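Ras GTPase-activating-like protein IQGAP2 (Homo sapiens, PDB 5CJP) probably serves as a signalling scaffold that binds GTP-loaded Rho-family GTPases through a domain related to the Ras GTPase activators. Local coordinates at residues N57-Y62 / F321-Y326; T50-A55 / V98-G103. All coordinates share one frame; numbering follows the deposited sequence.

In the fold
Contact 1 (57-62 with 321-326) forms part of the pocket round a GTP that is also hydrogen-bonded to the chain of another protein, whereas contact 2 (50-55 with 98-103) joins two helices further inside the chain. Their centres are about 16 Å apart, and they lie about 25 Å and 11 Å from the centre of the chain. Segment 57-62 lies at the start of helix 58-79 and segment 50-55 at the end of helix 37-54, the helix just before it. They touch where the two helices meet: Glu61 CB lies 3.7 Å from Ala55 O. The side chain of Ala55 is still about 10 Å from the GTP.

Contact 1: residues N57-Y62 / F321-Y326; sequences NQREEY and FNMDKY. With GTP (guanosine-5'-triphosphate), chain G.
Tyr326 OH is gripped from three directions: it donates a hydrogen bond to Gln58 OE1 (2.8 Å), accepts a nearly straight one from GTP N2 (3.0 Å, 164° at the hydrogen), and accepts another from a water that also bonds Arg59 N. The hydroxyl meets a lone pair in the carbonyl plane of Gln58, amide and ring standing almost perpendicular. Lys325 NZ adds a weak bond to the same OE1, its stronger partner being an acidic side chain of the chain of another protein. Arg59 CB lies over the centre of one Tyr326 face (4.0 Å to the centroid), Lys325 CG over the other. Arg59 NH2 reaches GTP O3' (2.7 Å), Glu60 OE2 accepts from GTP O2' (2.7 Å), and a salt bridge from Arg59 NE to Glu60 OE1 (3.0 Å) couples the two. Phe321 slides past Gln58, whose CB lies over one ring face, and meets Tyr62 CA at its edge. Met323, bent at chi2 (-52°) and chi3 (-65°), lays CG over one Tyr62 face as a CH-pi contact, with SD oblique in a Met-aromatic contact. Together Asn57, Arg59, Glu60 and Tyr326 form a nucleotide pocket, consistent with recognition of a GTP-bound GTPase.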
ATOM      1  N   ASN E  57      19.242  10.306  -3.413  1.00 42.71           N
ATOM      2  CA  ASN E  57      19.851  11.565  -3.839  1.00 41.20           C
ATOM      3  C   ASN E  57      21.317  11.492  -3.473  1.00 41.52           C
ATOM      4  O   ASN E  57      21.668  10.895  -2.460  1.00 40.90           O
ATOM      5  CB  ASN E  57      19.151  12.736  -3.176  1.00 40.19           C
ATOM      6  CG  ASN E  57      17.753  12.924  -3.702  1.00 36.84           C
ATOM      7  OD1 ASN E  57      17.563  13.388  -4.815  1.00 37.43           O
ATOM      8  ND2 ASN E  57      16.766  12.546  -2.911  1.00 40.30           N
ATOM      9  N   GLN E  58      22.175  12.095  -4.293  1.00 42.70           N
ATOM     10  CA  GLN E  58      23.613  12.005  -4.064  1.00 42.63           C
ATOM     11  C   GLN E  58      24.193  12.369  -2.696  1.00 40.76           C
ATOM     12  O   GLN E  58      25.070  11.646  -2.215  1.00 38.49           O
ATOM     13  CB  GLN E  58      24.370  12.737  -5.180  1.00 45.14           C
ATOM     14  CG  GLN E  58      24.240  14.244  -5.195  1.00 47.50           C
ATOM     15  CD  GLN E  58      24.954  14.836  -6.399  1.00 46.75           C
ATOM     16  OE1 GLN E  58      25.100  16.049  -6.511  1.00 44.79           O
ATOM     17  NE2 GLN E  58      25.394  13.972  -7.310  1.00 44.11           N
ATOM     18  N   ARG E  59      23.726  13.444  -2.053  1.00 38.17           N
ATOM     19  CA  ARG E  59      24.277  13.791  -0.741  1.00 37.16           C
ATOM     20  C   ARG E  59      24.121  12.614   0.246  1.00 37.09           C
ATOM     21  O   ARG E  59      25.064  12.268   0.973  1.00 37.11           O
ATOM     22  CB  ARG E  59      23.621  15.053  -0.164  1.00 37.27           C
ATOM     23  CG  ARG E  59      24.113  15.377   1.240  1.00 37.98           C
ATOM     24  CD  ARG E  59      23.520  16.642   1.806  1.00 40.54           C
ATOM     25  NE  ARG E  59      22.074  16.554   1.999  1.00 46.35           N
ATOM     26  CZ  ARG E  59      21.330  17.556   2.460  1.00 46.94           C
ATOM     27  NH1 ARG E  59      21.915  18.704   2.778  1.00 47.63           N
ATOM     28  NH2 ARG E  59      20.010  17.429   2.576  1.00 41.41           N
ATOM     29  N   GLU E  60      22.945  11.981   0.248  1.00 36.10           N
ATOM     30  CA  GLU E  60      22.662  10.827   1.134  1.00 34.29           C
ATOM     31  C   GLU E  60      23.427   9.573   0.711  1.00 33.68           C
ATOM     32  O   GLU E  60      23.917   8.816   1.547  1.00 30.00           O
ATOM     33  CB  GLU E  60      21.155  10.518   1.157  1.00 34.04           C
ATOM     34  CG  GLU E  60      20.321  11.529   1.927  1.00 32.21           C
ATOM     35  CD  GLU E  60      20.531  12.956   1.456  1.00 34.78           C
ATOM     36  OE1 GLU E  60      21.022  13.779   2.255  1.00 36.93           O
ATOM     37  OE2 GLU E  60      20.208  13.254   0.290  1.00 35.93           O
ATOM     38  N   GLU E  61      23.525   9.344  -0.594  1.00 35.66           N
ATOM     39  CA  GLU E  61      24.277   8.201  -1.064  1.00 38.34           C
ATOM     40  C   GLU E  61      25.749   8.417  -0.692  1.00 40.27           C
ATOM     41  O   GLU E  61      26.488   7.468  -0.435  1.00 41.94           O
ATOM     42  CB  GLU E  61      24.121   8.032  -2.575  1.00 40.50           C
ATOM     43  CG  GLU E  61      24.990   6.912  -3.145  1.00 38.22           C
ATOM     44  CD  GLU E  61      24.730   6.652  -4.619  1.00 39.53           C
ATOM     45  OE1 GLU E  61      24.396   7.608  -5.361  1.00 37.70           O
ATOM     46  OE2 GLU E  61      24.879   5.485  -5.036  1.00 39.42           O
ATOM     47  N   TYR E  62      26.177   9.671  -0.649  1.00 41.36           N
ATOM     48  CA  TYR E  62      27.542   9.968  -0.269  1.00 41.76           C
ATOM     49  C   TYR E  62      27.796   9.494   1.172  1.00 42.22           C
ATOM     50  O   TYR E  62      28.802   8.835   1.459  1.00 42.47           O
ATOM     51  CB  TYR E  62      27.789  11.470  -0.370  1.00 43.26           C
ATOM     52  CG  TYR E  62      29.076  11.894   0.269  1.00 41.30           C
ATOM     53  CD1 TYR E  62      30.298  11.645  -0.354  1.00 44.03           C
ATOM     54  CD2 TYR E  62      29.082  12.504   1.522  1.00 40.94           C
ATOM     55  CE1 TYR E  62      31.492  11.991   0.255  1.00 44.23           C
ATOM     56  CE2 TYR E  62      30.269  12.852   2.143  1.00 42.58           C
ATOM     57  CZ  TYR E  62      31.470  12.596   1.500  1.00 43.94           C
ATOM     58  OH  TYR E  62      32.651  12.959   2.092  1.00 44.10           O
ATOM     59  N   PHE E 321      30.974  13.042  -6.975  1.00 54.63           N
ATOM     60  CA  PHE E 321      29.823  13.929  -6.919  1.00 59.99           C
ATOM     61  C   PHE E 321      30.515  15.219  -6.459  1.00 67.78           C
ATOM     62  O   PHE E 321      31.291  15.181  -5.510  1.00 72.61           O
ATOM     63  CB  PHE E 321      28.821  13.497  -5.849  1.00 54.46           C
ATOM     64  CG  PHE E 321      28.585  12.006  -5.764  1.00 49.44           C
ATOM     65  CD1 PHE E 321      28.497  11.220  -6.909  1.00 47.06           C
ATOM     66  CD2 PHE E 321      28.353  11.407  -4.525  1.00 47.70           C
ATOM     67  CE1 PHE E 321      28.174   9.860  -6.822  1.00 45.28           C
ATOM     68  CE2 PHE E 321      28.029  10.044  -4.423  1.00 46.74           C
ATOM     69  CZ  PHE E 321      27.937   9.270  -5.573  1.00 46.35           C
ATOM     70  N   ASN E 322      30.301  16.347  -7.120  1.00 73.58           N
ATOM     71  CA  ASN E 322      30.954  17.561  -6.647  1.00 76.67           C
ATOM     72  C   ASN E 322      30.321  17.934  -5.319  1.00 68.81           C
ATOM     73  O   ASN E 322      29.519  18.861  -5.242  1.00 65.76           O
ATOM     74  CB  ASN E 322      30.773  18.689  -7.645  1.00 97.42           C
ATOM     75  CG  ASN E 322      31.471  18.410  -8.941  1.00116.77           C
ATOM     76  OD1 ASN E 322      32.674  18.137  -8.959  1.00128.57           O
ATOM     77  ND2 ASN E 322      30.729  18.470 -10.041  1.00128.16           N
ATOM     78  N   MET E 323      30.693  17.203  -4.275  1.00 59.72           N
ATOM     79  CA  MET E 323      30.147  17.417  -2.950  1.00 55.45           C
ATOM     80  C   MET E 323      30.293  18.839  -2.426  1.00 56.18           C
ATOM     81  O   MET E 323      29.609  19.219  -1.471  1.00 53.07           O
ATOM     82  CB  MET E 323      30.756  16.415  -1.961  1.00 49.14           C
ATOM     83  CG  MET E 323      30.274  14.965  -2.171  1.00 45.22           C
ATOM     84  SD  MET E 323      28.429  14.756  -2.230  1.00 42.90           S
ATOM     85  CE  MET E 323      28.041  15.233  -0.558  1.00 37.84           C
ATOM     86  N   ASP E 324      31.162  19.627  -3.056  1.00 58.94           N
ATOM     87  CA  ASP E 324      31.365  21.004  -2.631  1.00 62.11           C
ATOM     88  C   ASP E 324      30.084  21.807  -2.770  1.00 56.97           C
ATOM     89  O   ASP E 324      29.886  22.812  -2.081  1.00 56.33           O
ATOM     90  CB  ASP E 324      32.500  21.654  -3.428  1.00 75.26           C
ATOM     91  CG  ASP E 324      33.874  21.229  -2.934  1.00 87.07           C
ATOM     92  OD1 ASP E 324      34.120  21.336  -1.711  1.00 92.77           O
ATOM     93  OD2 ASP E 324      34.708  20.797  -3.765  1.00 94.96           O
ATOM     94  N   LYS E 325      29.191  21.350  -3.643  1.00 51.12           N
ATOM     95  CA  LYS E 325      27.923  22.049  -3.841  1.00 47.85           C
ATOM     96  C   LYS E 325      27.008  21.949  -2.610  1.00 47.38           C
ATOM     97  O   LYS E 325      26.014  22.660  -2.537  1.00 45.44           O
ATOM     98  CB  LYS E 325      27.181  21.481  -5.041  1.00 43.43           C
ATOM     99  CG  LYS E 325      26.204  20.375  -4.667  1.00 39.60           C
ATOM    100  CD  LYS E 325      25.617  19.702  -5.883  1.00 36.66           C
ATOM    101  CE  LYS E 325      26.591  18.698  -6.470  1.00 34.94           C
ATOM    102  NZ  LYS E 325      26.279  18.468  -7.895  1.00 34.19           N
ATOM    103  N   TYR E 326      27.343  21.058  -1.667  1.00 46.56           N
ATOM    104  CA  TYR E 326      26.559  20.854  -0.443  1.00 47.23           C
ATOM    105  C   TYR E 326      27.280  21.350   0.820  1.00 50.47           C
ATOM    106  O   TYR E 326      26.659  21.486   1.874  1.00 50.46           O
ATOM    107  CB  TYR E 326      26.226  19.362  -0.258  1.00 44.29           C
ATOM    108  CG  TYR E 326      25.464  18.708  -1.400  1.00 42.32           C
ATOM    109  CD1 TYR E 326      24.115  19.001  -1.620  1.00 42.17           C
ATOM    110  CD2 TYR E 326      26.092  17.802  -2.264  1.00 39.52           C
ATOM    111  CE1 TYR E 326      23.399  18.405  -2.669  1.00 39.16           C
ATOM    112  CE2 TYR E 326      25.386  17.207  -3.314  1.00 39.78           C
ATOM    113  CZ  TYR E 326      24.037  17.518  -3.509  1.00 38.63           C
ATOM    114  OH  TYR E 326      23.326  16.966  -4.545  1.00 36.75           O
TER
HETATM  115  PG  GTP G 201       9.618  13.256   1.294  1.00 26.81           P
HETATM  116  O1G GTP G 201       8.168  12.994   0.648  1.00 27.09           O
HETATM  117  O2G GTP G 201       9.564  14.215   2.424  1.00 23.14           O
HETATM  118  O3G GTP G 201      10.174  11.819   1.749  1.00 25.89           O
HETATM  119  O3B GTP G 201      10.564  13.707   0.070  1.00 33.01           O
HETATM  120  PB  GTP G 201      11.002  15.241  -0.169  1.00 21.91           P
HETATM  121  O1B GTP G 201      10.489  15.645  -1.497  1.00 22.67           O
HETATM  122  O2B GTP G 201      10.617  16.047   1.012  1.00 29.51           O
HETATM  123  O3A GTP G 201      12.607  15.104  -0.198  1.00 30.26           O
HETATM  124  PA  GTP G 201      13.552  16.342   0.220  1.00 24.07           P
HETATM  125  O1A GTP G 201      12.911  17.590  -0.256  1.00 21.60           O
HETATM  126  O2A GTP G 201      13.898  16.215   1.653  1.00 24.93           O
HETATM  127  O5' GTP G 201      14.872  16.048  -0.654  1.00 27.42           O
HETATM  128  C5' GTP G 201      15.683  14.912  -0.346  1.00 31.08           C
HETATM  129  C4' GTP G 201      17.123  15.167  -0.788  1.00 32.92           C
HETATM  130  O4' GTP G 201      17.196  15.502  -2.182  1.00 32.24           O
HETATM  131  C3' GTP G 201      17.645  16.416  -0.082  1.00 35.45           C
HETATM  132  O3' GTP G 201      18.054  16.047   1.239  1.00 37.95           O
HETATM  133  C2' GTP G 201      18.871  16.670  -0.953  1.00 35.06           C
HETATM  134  O2' GTP G 201      19.893  15.715  -0.660  1.00 39.52           O
HETATM  135  C1' GTP G 201      18.311  16.395  -2.350  1.00 34.46           C
HETATM  136  N9  GTP G 201      17.801  17.634  -2.979  1.00 33.71           N
HETATM  137  C8  GTP G 201      16.613  18.202  -2.784  1.00 32.82           C
HETATM  138  N7  GTP G 201      16.498  19.266  -3.573  1.00 33.47           N
HETATM  139  C5  GTP G 201      17.627  19.391  -4.276  1.00 33.74           C
HETATM  140  C6  GTP G 201      18.058  20.280  -5.244  1.00 32.39           C
HETATM  141  O6  GTP G 201      17.356  21.222  -5.619  1.00 30.01           O
HETATM  142  N1  GTP G 201      19.331  20.093  -5.802  1.00 33.45           N
HETATM  143  C2  GTP G 201      20.129  19.032  -5.366  1.00 32.93           C
HETATM  144  N2  GTP G 201      21.350  18.868  -5.867  1.00 34.70           N
HETATM  145  N3  GTP G 201      19.674  18.187  -4.431  1.00 32.39           N
HETATM  146  C4  GTP G 201      18.458  18.343  -3.890  1.00 33.75           C
HETATM  147  O   HOH W   1      24.767  19.420   2.826  1.00 40.53           O
HETATM  148  O   HOH W   2      21.869  14.937  -2.971  1.00 41.54           O

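Contact 2: residues T50-A55 / V98-G103; sequences TLYNYA and VSFNRG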
ATOM      1  N   THR E  50      14.787   0.778   3.150  1.00 33.01           N
ATOM      2  CA  THR E  50      14.749   2.157   3.574  1.00 32.86           C
ATOM      3  C   THR E  50      15.892   2.925   2.961  1.00 32.77           C
ATOM      4  O   THR E  50      15.713   4.061   2.518  1.00 31.57           O
ATOM      5  CB  THR E  50      14.831   2.238   5.080  1.00 34.44           C
ATOM      6  OG1 THR E  50      13.740   1.495   5.624  1.00 37.22           O
ATOM      7  CG2 THR E  50      14.749   3.685   5.550  1.00 34.85           C
ATOM      8  N   LEU E  51      17.070   2.306   2.936  1.00 33.77           N
ATOM      9  CA  LEU E  51      18.233   2.950   2.349  1.00 36.01           C
ATOM     10  C   LEU E  51      17.992   3.245   0.857  1.00 38.72           C
ATOM     11  O   LEU E  51      18.506   4.227   0.325  1.00 39.24           O
ATOM     12  CB  LEU E  51      19.462   2.073   2.530  1.00 35.37           C
ATOM     13  CG  LEU E  51      19.905   1.956   3.988  1.00 37.31           C
ATOM     14  CD1 LEU E  51      21.089   1.006   4.071  1.00 36.08           C
ATOM     15  CD2 LEU E  51      20.290   3.323   4.542  1.00 34.73           C
ATOM     16  N   TYR E  52      17.200   2.414   0.183  1.00 38.58           N
ATOM     17  CA  TYR E  52      16.925   2.651  -1.232  1.00 38.53           C
ATOM     18  C   TYR E  52      16.311   4.026  -1.426  1.00 38.64           C
ATOM     19  O   TYR E  52      16.673   4.737  -2.348  1.00 39.90           O
ATOM     20  CB  TYR E  52      15.964   1.605  -1.818  1.00 39.09           C
ATOM     21  CG  TYR E  52      16.515   0.201  -1.981  1.00 38.59           C
ATOM     22  CD1 TYR E  52      17.853  -0.019  -2.325  1.00 36.36           C
ATOM     23  CD2 TYR E  52      15.674  -0.919  -1.836  1.00 37.75           C
ATOM     24  CE1 TYR E  52      18.339  -1.310  -2.513  1.00 35.72           C
ATOM     25  CE2 TYR E  52      16.146  -2.208  -2.029  1.00 32.98           C
ATOM     26  CZ  TYR E  52      17.477  -2.398  -2.371  1.00 37.95           C
ATOM     27  OH  TYR E  52      17.941  -3.680  -2.595  1.00 41.26           O
ATOM     28  N   ASN E  53      15.379   4.398  -0.558  1.00 38.02           N
ATOM     29  CA  ASN E  53      14.735   5.709  -0.659  1.00 35.51           C
ATOM     30  C   ASN E  53      15.649   6.775  -0.070  1.00 35.12           C
ATOM     31  O   ASN E  53      15.768   7.872  -0.606  1.00 35.83           O
ATOM     32  CB  ASN E  53      13.399   5.717   0.096  1.00 30.26           C
ATOM     33  CG  ASN E  53      12.783   7.095   0.171  1.00 27.33           C
ATOM     34  OD1 ASN E  53      12.302   7.632  -0.827  1.00 28.89           O
ATOM     35  ND2 ASN E  53      12.808   7.689   1.365  1.00 22.44           N
ATOM     36  N   TYR E  54      16.298   6.444   1.034  1.00 34.29           N
ATOM     37  CA  TYR E  54      17.183   7.397   1.680  1.00 37.27           C
ATOM     38  C   TYR E  54      18.356   7.830   0.785  1.00 37.28           C
ATOM     39  O   TYR E  54      18.666   9.009   0.695  1.00 37.66           O
ATOM     40  CB  TYR E  54      17.708   6.815   2.997  1.00 34.75           C
ATOM     41  CG  TYR E  54      18.603   7.765   3.736  1.00 34.88           C
ATOM     42  CD1 TYR E  54      18.070   8.811   4.470  1.00 31.12           C
ATOM     43  CD2 TYR E  54      20.009   7.653   3.653  1.00 36.82           C
ATOM     44  CE1 TYR E  54      18.904   9.735   5.110  1.00 33.22           C
ATOM     45  CE2 TYR E  54      20.850   8.573   4.294  1.00 32.13           C
ATOM     46  CZ  TYR E  54      20.290   9.600   5.014  1.00 32.41           C
ATOM     47  OH  TYR E  54      21.096  10.485   5.664  1.00 34.55           O
ATOM     48  N   ALA E  55      19.004   6.886   0.112  1.00 40.30           N
ATOM     49  CA  ALA E  55      20.155   7.221  -0.735  1.00 40.59           C
ATOM     50  C   ALA E  55      19.768   7.468  -2.160  1.00 41.32           C
ATOM     51  O   ALA E  55      20.572   7.271  -3.052  1.00 46.87           O
ATOM     52  CB  ALA E  55      21.200   6.119  -0.688  1.00 35.72           C
ATOM     53  N   VAL E  98      26.566  -5.399  -1.088  1.00 35.71           N
ATOM     54  CA  VAL E  98      26.120  -6.179  -2.233  1.00 38.91           C
ATOM     55  C   VAL E  98      24.630  -6.079  -2.508  1.00 38.76           C
ATOM     56  O   VAL E  98      24.241  -5.872  -3.646  1.00 39.42           O
ATOM     57  CB  VAL E  98      26.495  -7.664  -2.079  1.00 41.41           C
ATOM     58  CG1 VAL E  98      25.771  -8.512  -3.127  1.00 40.40           C
ATOM     59  CG2 VAL E  98      27.998  -7.814  -2.221  1.00 42.38           C
ATOM     60  N   SER E  99      23.797  -6.227  -1.481  1.00 40.48           N
ATOM     61  CA  SER E  99      22.347  -6.142  -1.663  1.00 40.36           C
ATOM     62  C   SER E  99      21.935  -4.765  -2.122  1.00 39.19           C
ATOM     63  O   SER E  99      21.190  -4.618  -3.076  1.00 40.29           O
ATOM     64  CB  SER E  99      21.598  -6.444  -0.363  1.00 44.66           C
ATOM     65  OG  SER E  99      21.773  -7.782   0.062  1.00 53.78           O
ATOM     66  N   PHE E 100      22.423  -3.747  -1.434  1.00 38.28           N
ATOM     67  CA  PHE E 100      22.067  -2.389  -1.788  1.00 37.43           C
ATOM     68  C   PHE E 100      22.380  -2.067  -3.236  1.00 38.29           C
ATOM     69  O   PHE E 100      21.655  -1.320  -3.877  1.00 37.43           O
ATOM     70  CB  PHE E 100      22.777  -1.391  -0.881  1.00 36.08           C
ATOM     71  CG  PHE E 100      22.457   0.030  -1.209  1.00 35.98           C
ATOM     72  CD1 PHE E 100      21.222   0.572  -0.862  1.00 32.00           C
ATOM     73  CD2 PHE E 100      23.361   0.814  -1.948  1.00 36.06           C
ATOM     74  CE1 PHE E 100      20.888   1.869  -1.243  1.00 31.10           C
ATOM     75  CE2 PHE E 100      23.033   2.117  -2.339  1.00 30.39           C
ATOM     76  CZ  PHE E 100      21.801   2.643  -1.986  1.00 31.36           C
ATOM     77  N   ASN E 101      23.458  -2.630  -3.762  1.00 40.99           N
ATOM     78  CA  ASN E 101      23.810  -2.357  -5.144  1.00 43.31           C
ATOM     79  C   ASN E 101      23.008  -3.163  -6.164  1.00 45.20           C
ATOM     80  O   ASN E 101      23.017  -2.859  -7.354  1.00 46.79           O
ATOM     81  CB  ASN E 101      25.322  -2.547  -5.338  1.00 41.93           C
ATOM     82  CG  ASN E 101      26.116  -1.305  -4.925  1.00 35.71           C
ATOM     83  OD1 ASN E 101      26.032  -0.268  -5.573  1.00 38.65           O
ATOM     84  ND2 ASN E 101      26.861  -1.402  -3.843  1.00 31.38           N
ATOM     85  N   ARG E 102      22.290  -4.174  -5.695  1.00 47.99           N
ATOM     86  CA  ARG E 102      21.476  -4.989  -6.591  1.00 51.35           C
ATOM     87  C   ARG E 102      20.188  -4.287  -6.980  1.00 53.53           C
ATOM     88  O   ARG E 102      19.830  -4.232  -8.161  1.00 54.80           O
ATOM     89  CB  ARG E 102      21.115  -6.332  -5.946  1.00 49.18           C
ATOM     90  CG  ARG E 102      22.103  -7.424  -6.225  1.00 49.28           C
ATOM     91  CD  ARG E 102      21.742  -8.730  -5.530  1.00 46.86           C
ATOM     92  NE  ARG E 102      22.807  -9.701  -5.752  1.00 44.88           N
ATOM     93  CZ  ARG E 102      23.299 -10.486  -4.801  1.00 47.45           C
ATOM     94  NH1 ARG E 102      22.816 -10.427  -3.559  1.00 47.51           N
ATOM     95  NH2 ARG E 102      24.313 -11.291  -5.077  1.00 47.90           N
ATOM     96  N   GLY E 103      19.490  -3.750  -5.987  1.00 55.75           N
ATOM     97  CA  GLY E 103      18.229  -3.102  -6.272  1.00 57.82           C
ATOM     98  C   GLY E 103      18.084  -1.676  -5.814  1.00 58.58           C
ATOM     99  O   GLY E 103      17.024  -1.302  -5.310  1.00 58.75           O
TER
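With chi1 at -70°, Tyr52 turns CG away from its own carbonyl carbon and sends the ring across to helix 92-102, while Phe100, its CG opposite the backbone N (chi1 179°), reaches back past it the other way. Their planes are 26° from parallel but slid apart, with centroids separated by 5.7 Å, so the rings meet mainly where Tyr52 CD1 touches Phe100 CD1 (3.7 Å) and overlap little. Gly103 O sits over the centre of one Tyr52 face, 3.0 Å above its plane, and Phe100 O lies at the ring edge. At the far end Tyr52 OH donates a weak hydrogen bond to Ser99 O (3.4 Å), a carbonyl that already accepts from Arg102 N within the helix. Phe100 in turn packs against the end of helix 37-54 and the residue after it: Leu51 CB approaches CE1 at 4.0 Å, Ala55 CB approaches CZ at 3.8 Å, and Leu51 O faces the ring edge. Leu64 of helix 58-79 also touches Phe100, so the ring joins three helices. Replacing Tyr52 by an alanine would probably leave Ser99 O without its hydroxyl partner and strip the cover from Gly103 O and from the CD1 side of Phe100. The contact joins the C-terminal ends of helix 37-54 and helix 92-102, the latter in the part of the chain related to Ras GTPase activators, with segment axes 10.4 Å apart. The chemistry is mostly apolar and aromatic, which suggests that the fit of the two rings contributes more than the single weak bond.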